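Local coordinates for protein Nsp15 (Middle East respiratory syndrome-related coronavirus, PDB 5YVD) that probably cleaves viral RNA on the 3' side of uridylates, as a hexameric endoribonuclease of the EndoU family, at residues H73-L85 / L113-K127. Numbering follows the deposited sequence.
Sequences HNLQADICYKFVL and LNICFDIRDNCSLEK. Unlike the reference sequence in segment 113-127: Cys123 (reference Gly).
Tyr81 lays its ring against Phe117, Ser124 and Lys127, and more of its surface is buried between residues 73-85 and 113-127 than that of any other residue. With CG anti to the backbone N (chi1 -175°), the ring reaches over the second segment. CE2 of Phe117 sits over one face, 3.5 Å from Tyr81 CG, and the two ring planes are inclined at 40°, an oblique pairing. Ile115 CG2 packs on Tyr81 CB (3.7 Å). Ser124 OG lies at the edge of the tyrosine ring, and the aliphatic part of Lys127 crosses its far end, CG lying 3.6 Å from Tyr81 OH. A tyrosine suits this partly exposed place, since its flat body packs on Phe117 while the hydroxyl extends to the helix beginning at Ser124.

The backbones pair in parallel, Ile79 with Ile115 and Cys80 with Cys116, in the mixed sheet of the middle domain, where strand 79-80 is an edge strand within the chain and strand 115-118 lies between it and strand 134-138. The N-H of Cys116 donates to Ile79 O (3.0 Å), and its O accepts from Tyr81 N (3.0 Å); its small side chain fits beside Ala77 and Cys80.

At the other end, Asn114 ties down the Schellman turn leaving helix 69-74, its short side chain letting ND2 donate to Gln76 O (2.9 Å, bent to 134°). Its backbone holds Asp78: O accepts from Asp78 N, and N donates to Asp78 OD2 on the anti side, tilted out of the carboxylate plane.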
loop_
_atom_site.group_PDB
_atom_site.type_symbol
_atom_site.label_atom_id
_atom_site.label_comp_id
_atom_site.label_asym_id
_atom_site.label_seq_id
_atom_site.Cartn_x
_atom_site.Cartn_y
_atom_site.Cartn_z
ATOM N N HIS A 73 1.695 -18.169 26.953
ATOM C CA HIS A 73 0.940 -16.959 27.332
ATOM C C HIS A 73 0.472 -16.964 28.789
ATOM O O HIS A 73 0.551 -15.954 29.463
ATOM C CB HIS A 73 -0.248 -16.780 26.381
ATOM C CG HIS A 73 -1.226 -15.727 26.798
ATOM N ND1 HIS A 73 -0.895 -14.394 26.893
ATOM C CD2 HIS A 73 -2.541 -15.809 27.103
ATOM C CE1 HIS A 73 -1.959 -13.702 27.254
ATOM N NE2 HIS A 73 -2.973 -14.537 27.386
ATOM N N ASN A 74 0.014 -18.104 29.279
ATOM C CA ASN A 74 -0.466 -18.191 30.645
ATOM C C ASN A 74 0.665 -18.196 31.707
ATOM O O ASN A 74 0.431 -17.795 32.851
ATOM C CB ASN A 74 -1.371 -19.418 30.814
ATOM C CG ASN A 74 -2.673 -19.315 30.022
ATOM O OD1 ASN A 74 -2.946 -18.305 29.361
ATOM N ND2 ASN A 74 -3.473 -20.378 30.069
ATOM N N LEU A 75 1.869 -18.662 31.341
ATOM C CA LEU A 75 3.058 -18.491 32.185
ATOM C C LEU A 75 3.665 -17.097 32.019
ATOM O O LEU A 75 4.699 -16.787 32.618
ATOM C CB LEU A 75 4.128 -19.523 31.842
ATOM C CG LEU A 75 3.802 -21.016 31.926
ATOM C CD1 LEU A 75 5.069 -21.803 31.659
ATOM C CD2 LEU A 75 3.201 -21.388 33.276
ATOM N N GLN A 76 3.018 -16.269 31.206
ATOM C CA GLN A 76 3.465 -14.922 30.878
ATOM C C GLN A 76 4.859 -14.873 30.267
ATOM O O GLN A 76 5.717 -14.089 30.694
ATOM C CB GLN A 76 3.394 -13.998 32.085
ATOM C CG GLN A 76 2.001 -13.801 32.646
ATOM C CD GLN A 76 2.032 -13.457 34.124
ATOM O OE1 GLN A 76 2.861 -13.980 34.888
ATOM N NE2 GLN A 76 1.138 -12.577 34.537
ATOM N N ALA A 77 5.071 -15.700 29.255
ATOM C CA ALA A 77 6.311 -15.642 28.486
ATOM C C ALA A 77 6.241 -14.478 27.503
ATOM O O ALA A 77 5.404 -14.475 26.613
ATOM C CB ALA A 77 6.536 -16.942 27.750
ATOM N N ASP A 78 7.126 -13.502 27.678
ATOM C CA ASP A 78 7.149 -12.300 26.846
ATOM C C ASP A 78 7.968 -12.482 25.549
ATOM O O ASP A 78 7.611 -11.940 24.517
ATOM C CB ASP A 78 7.672 -11.091 27.664
ATOM C CG ASP A 78 6.848 -10.837 28.958
ATOM O OD1 ASP A 78 5.806 -10.139 28.933
ATOM O OD2 ASP A 78 7.263 -11.336 30.019
ATOM N N ILE A 79 9.038 -13.268 25.589
ATOM C CA ILE A 79 9.977 -13.370 24.448
ATOM C C ILE A 79 10.797 -14.672 24.532
ATOM O O ILE A 79 10.871 -15.297 25.606
ATOM C CB ILE A 79 10.878 -12.126 24.450
ATOM C CG1 ILE A 79 11.850 -12.108 23.280
ATOM C CG2 ILE A 79 11.646 -12.018 25.755
ATOM C CD1 ILE A 79 12.444 -10.726 23.061
ATOM N N CYS A 80 11.378 -15.119 23.420
ATOM C CA CYS A 80 12.155 -16.356 23.455
ATOM C C CYS A 80 13.666 -16.060 23.318
ATOM O O CYS A 80 14.064 -15.059 22.725
ATOM C CB CYS A 80 11.682 -17.324 22.359
ATOM S SG CYS A 80 10.061 -18.118 22.604
ATOM N N TYR A 81 14.500 -16.947 23.868
ATOM C CA TYR A 81 15.948 -16.768 23.875
ATOM C C TYR A 81 16.628 -17.554 22.788
ATOM O O TYR A 81 16.783 -18.762 22.890
ATOM C CB TYR A 81 16.538 -17.201 25.211
ATOM C CG TYR A 81 18.033 -16.933 25.358
ATOM C CD1 TYR A 81 18.960 -17.974 25.289
ATOM C CD2 TYR A 81 18.519 -15.634 25.585
ATOM C CE1 TYR A 81 20.315 -17.744 25.441
ATOM C CE2 TYR A 81 19.882 -15.396 25.735
ATOM C CZ TYR A 81 20.783 -16.455 25.659
ATOM O OH TYR A 81 22.145 -16.233 25.831
ATOM N N LYS A 82 17.045 -16.842 21.755
ATOM C CA LYS A 82 17.859 -17.389 20.679
ATOM C C LYS A 82 17.069 -18.318 19.785
ATOM O O LYS A 82 17.641 -19.057 18.998
ATOM C CB LYS A 82 19.138 -18.044 21.209
ATOM C CG LYS A 82 20.249 -17.043 21.489
ATOM C CD LYS A 82 21.478 -17.751 22.055
ATOM C CE LYS A 82 22.775 -17.135 21.552
ATOM N NZ LYS A 82 22.872 -15.693 21.908
ATOM N N PHE A 83 15.753 -18.234 19.874
ATOM C CA PHE A 83 14.899 -18.881 18.902
ATOM C C PHE A 83 13.621 -18.084 18.772
ATOM O O PHE A 83 13.368 -17.165 19.517
ATOM C CB PHE A 83 14.604 -20.358 19.274
ATOM C CG PHE A 83 13.733 -20.532 20.494
ATOM C CD1 PHE A 83 14.282 -20.486 21.763
ATOM C CD2 PHE A 83 12.370 -20.748 20.373
ATOM C CE1 PHE A 83 13.485 -20.628 22.879
ATOM C CE2 PHE A 83 11.571 -20.898 21.502
ATOM C CZ PHE A 83 12.129 -20.837 22.751
ATOM N N VAL A 84 12.811 -18.467 17.811
ATOM C CA VAL A 84 11.580 -17.769 17.521
ATOM C C VAL A 84 10.561 -18.824 17.144
ATOM O O VAL A 84 10.907 -19.851 16.549
ATOM C CB VAL A 84 11.813 -16.754 16.383
ATOM C CG1 VAL A 84 11.399 -17.313 15.025
ATOM C CG2 VAL A 84 11.125 -15.440 16.699
ATOM N N LEU A 85 9.318 -18.588 17.533
ATOM C CA LEU A 85 8.275 -19.584 17.398
ATOM C C LEU A 85 7.223 -19.088 16.445
ATOM O O LEU A 85 6.654 -18.009 16.669
ATOM C CB LEU A 85 7.659 -19.853 18.756
ATOM C CG LEU A 85 8.501 -20.678 19.742
ATOM C CD1 LEU A 85 7.732 -20.860 21.046
ATOM C CD2 LEU A 85 8.870 -22.050 19.191
ATOM N N LEU A 113 11.813 -8.738 31.789
ATOM C CA LEU A 113 10.684 -9.506 31.220
ATOM C C LEU A 113 10.873 -10.983 31.528
ATOM O O LEU A 113 11.914 -11.375 32.019
ATOM C CB LEU A 113 10.601 -9.355 29.691
ATOM C CG LEU A 113 10.878 -7.983 29.063
ATOM C CD1 LEU A 113 12.255 -7.982 28.411
ATOM C CD2 LEU A 113 9.815 -7.608 28.037
ATOM N N ASN A 114 9.875 -11.805 31.221
ATOM C CA ASN A 114 10.015 -13.266 31.339
ATOM C C ASN A 114 10.547 -13.880 30.046
ATOM O O ASN A 114 9.803 -14.083 29.102
ATOM C CB ASN A 114 8.677 -13.940 31.675
ATOM C CG ASN A 114 8.187 -13.625 33.072
ATOM O OD1 ASN A 114 8.874 -13.892 34.068
ATOM N ND2 ASN A 114 6.971 -13.082 33.159
ATOM N N ILE A 115 11.827 -14.199 30.031
ATOM C CA ILE A 115 12.468 -14.830 28.886
ATOM C C ILE A 115 12.325 -16.352 28.970
ATOM O O ILE A 115 12.650 -16.981 30.004
ATOM C CB ILE A 115 13.981 -14.482 28.829
ATOM C CG1 ILE A 115 14.164 -12.954 28.963
ATOM C CG2 ILE A 115 14.633 -15.077 27.581
ATOM C CD1 ILE A 115 15.545 -12.463 28.613
ATOM N N CYS A 116 11.877 -16.932 27.859
ATOM C CA CYS A 116 11.634 -18.347 27.763
ATOM C C CYS A 116 12.817 -19.018 27.108
ATOM O O CYS A 116 13.165 -18.683 25.981
ATOM C CB CYS A 116 10.387 -18.583 26.925
ATOM S SG CYS A 116 10.091 -20.321 26.590
ATOM N N PHE A 117 13.428 -19.972 27.805
ATOM C CA PHE A 117 14.640 -20.649 27.319
ATOM C C PHE A 117 14.318 -22.105 27.037
ATOM O O PHE A 117 13.390 -22.656 27.643
ATOM C CB PHE A 117 15.721 -20.644 28.398
ATOM C CG PHE A 117 16.178 -19.290 28.835
ATOM C CD1 PHE A 117 15.448 -18.553 29.752
ATOM C CD2 PHE A 117 17.373 -18.779 28.385
ATOM C CE1 PHE A 117 15.904 -17.322 30.188
ATOM C CE2 PHE A 117 17.815 -17.545 28.799
ATOM C CZ PHE A 117 17.088 -16.824 29.712
ATOM N N ASP A 118 15.122 -22.753 26.188
ATOM C CA ASP A 118 14.861 -24.155 25.803
ATOM C C ASP A 118 16.102 -25.039 25.939
ATOM O O ASP A 118 17.189 -24.649 25.544
ATOM C CB ASP A 118 14.303 -24.208 24.358
ATOM C CG ASP A 118 13.806 -25.613 23.944
ATOM O OD1 ASP A 118 14.646 -26.546 23.803
ATOM O OD2 ASP A 118 12.576 -25.770 23.715
ATOM N N ILE A 119 15.918 -26.246 26.470
ATOM C CA ILE A 119 17.015 -27.191 26.628
ATOM C C ILE A 119 17.693 -27.544 25.297
ATOM O O ILE A 119 18.863 -27.870 25.271
ATOM C CB ILE A 119 16.532 -28.479 27.321
ATOM C CG1 ILE A 119 17.703 -29.387 27.744
ATOM C CG2 ILE A 119 15.617 -29.274 26.409
ATOM C CD1 ILE A 119 17.949 -29.424 29.219
ATOM N N ARG A 120 16.962 -27.512 24.189
ATOM C CA ARG A 120 17.547 -27.918 22.903
ATOM C C ARG A 120 18.552 -26.908 22.334
ATOM O O ARG A 120 19.269 -27.226 21.390
ATOM C CB ARG A 120 16.459 -28.234 21.882
ATOM C CG ARG A 120 15.794 -29.572 22.155
ATOM C CD ARG A 120 14.411 -29.698 21.532
ATOM N NE ARG A 120 13.449 -28.790 22.162
ATOM C CZ ARG A 120 12.167 -28.710 21.840
ATOM N NH1 ARG A 120 11.631 -29.482 20.881
ATOM N NH2 ARG A 120 11.418 -27.845 22.484
ATOM N N ASP A 121 18.617 -25.710 22.918
ATOM C CA ASP A 121 19.645 -24.735 22.554
ATOM C C ASP A 121 20.813 -24.851 23.519
ATOM O O ASP A 121 20.649 -24.742 24.737
ATOM C CB ASP A 121 19.077 -23.333 22.571
ATOM C CG ASP A 121 17.862 -23.202 21.699
ATOM O OD1 ASP A 121 17.882 -23.778 20.591
ATOM O OD2 ASP A 121 16.885 -22.542 22.134
ATOM N N ASN A 122 21.989 -25.123 22.965
ATOM C CA ASN A 122 23.210 -25.248 23.744
ATOM C C ASN A 122 23.333 -24.037 24.689
ATOM O O ASN A 122 23.110 -22.904 24.282
ATOM C CB ASN A 122 24.423 -25.391 22.802
ATOM C CG ASN A 122 25.729 -25.589 23.547
ATOM O OD1 ASN A 122 26.684 -24.830 23.376
ATOM N ND2 ASN A 122 25.773 -26.607 24.390
ATOM N N CYS A 123 23.576 -24.327 25.965
ATOM C CA CYS A 123 23.839 -23.339 27.020
ATOM C C CYS A 123 22.650 -22.527 27.512
ATOM O O CYS A 123 22.832 -21.647 28.343
ATOM C CB CYS A 123 24.997 -22.401 26.630
ATOM S SG CYS A 123 26.570 -23.277 26.442
ATOM N N SER A 124 21.440 -22.821 27.042
ATOM C CA SER A 124 20.235 -22.102 27.520
ATOM C C SER A 124 19.848 -22.452 28.962
ATOM O O SER A 124 19.408 -21.595 29.719
ATOM C CB SER A 124 19.043 -22.365 26.614
ATOM O OG SER A 124 19.161 -21.616 25.435
ATOM N N LEU A 125 20.003 -23.711 29.335
ATOM C CA LEU A 125 19.787 -24.103 30.710
ATOM C C LEU A 125 20.555 -23.191 31.664
ATOM O O LEU A 125 19.939 -22.470 32.466
ATOM C CB LEU A 125 20.210 -25.553 30.896
ATOM C CG LEU A 125 20.247 -26.067 32.327
ATOM C CD1 LEU A 125 19.004 -25.666 33.117
ATOM C CD2 LEU A 125 20.438 -27.581 32.292
ATOM N N GLU A 126 21.887 -23.209 31.552
ATOM C CA GLU A 126 22.769 -22.413 32.428
ATOM C C GLU A 126 22.424 -20.931 32.382
ATOM O O GLU A 126 22.443 -20.248 33.403
ATOM C CB GLU A 126 24.238 -22.608 32.070
ATOM C CG GLU A 126 24.731 -24.044 32.272
ATOM C CD GLU A 126 24.543 -24.969 31.066
ATOM O OE1 GLU A 126 23.942 -24.558 30.047
ATOM O OE2 GLU A 126 24.992 -26.125 31.147
ATOM N N LYS A 127 22.069 -20.439 31.203
ATOM C CA LYS A 127 21.625 -19.049 31.080
ATOM C C LYS A 127 20.320 -18.831 31.882
ATOM O O LYS A 127 20.193 -17.882 32.688
ATOM C CB LYS A 127 21.466 -18.661 29.598
ATOM C CG LYS A 127 22.262 -17.425 29.203
ATOM C CD LYS A 127 21.721 -16.175 29.899
ATOM C CE LYS A 127 22.686 -14.986 29.833
ATOM N NZ LYS A 127 22.161 -13.776 30.538
#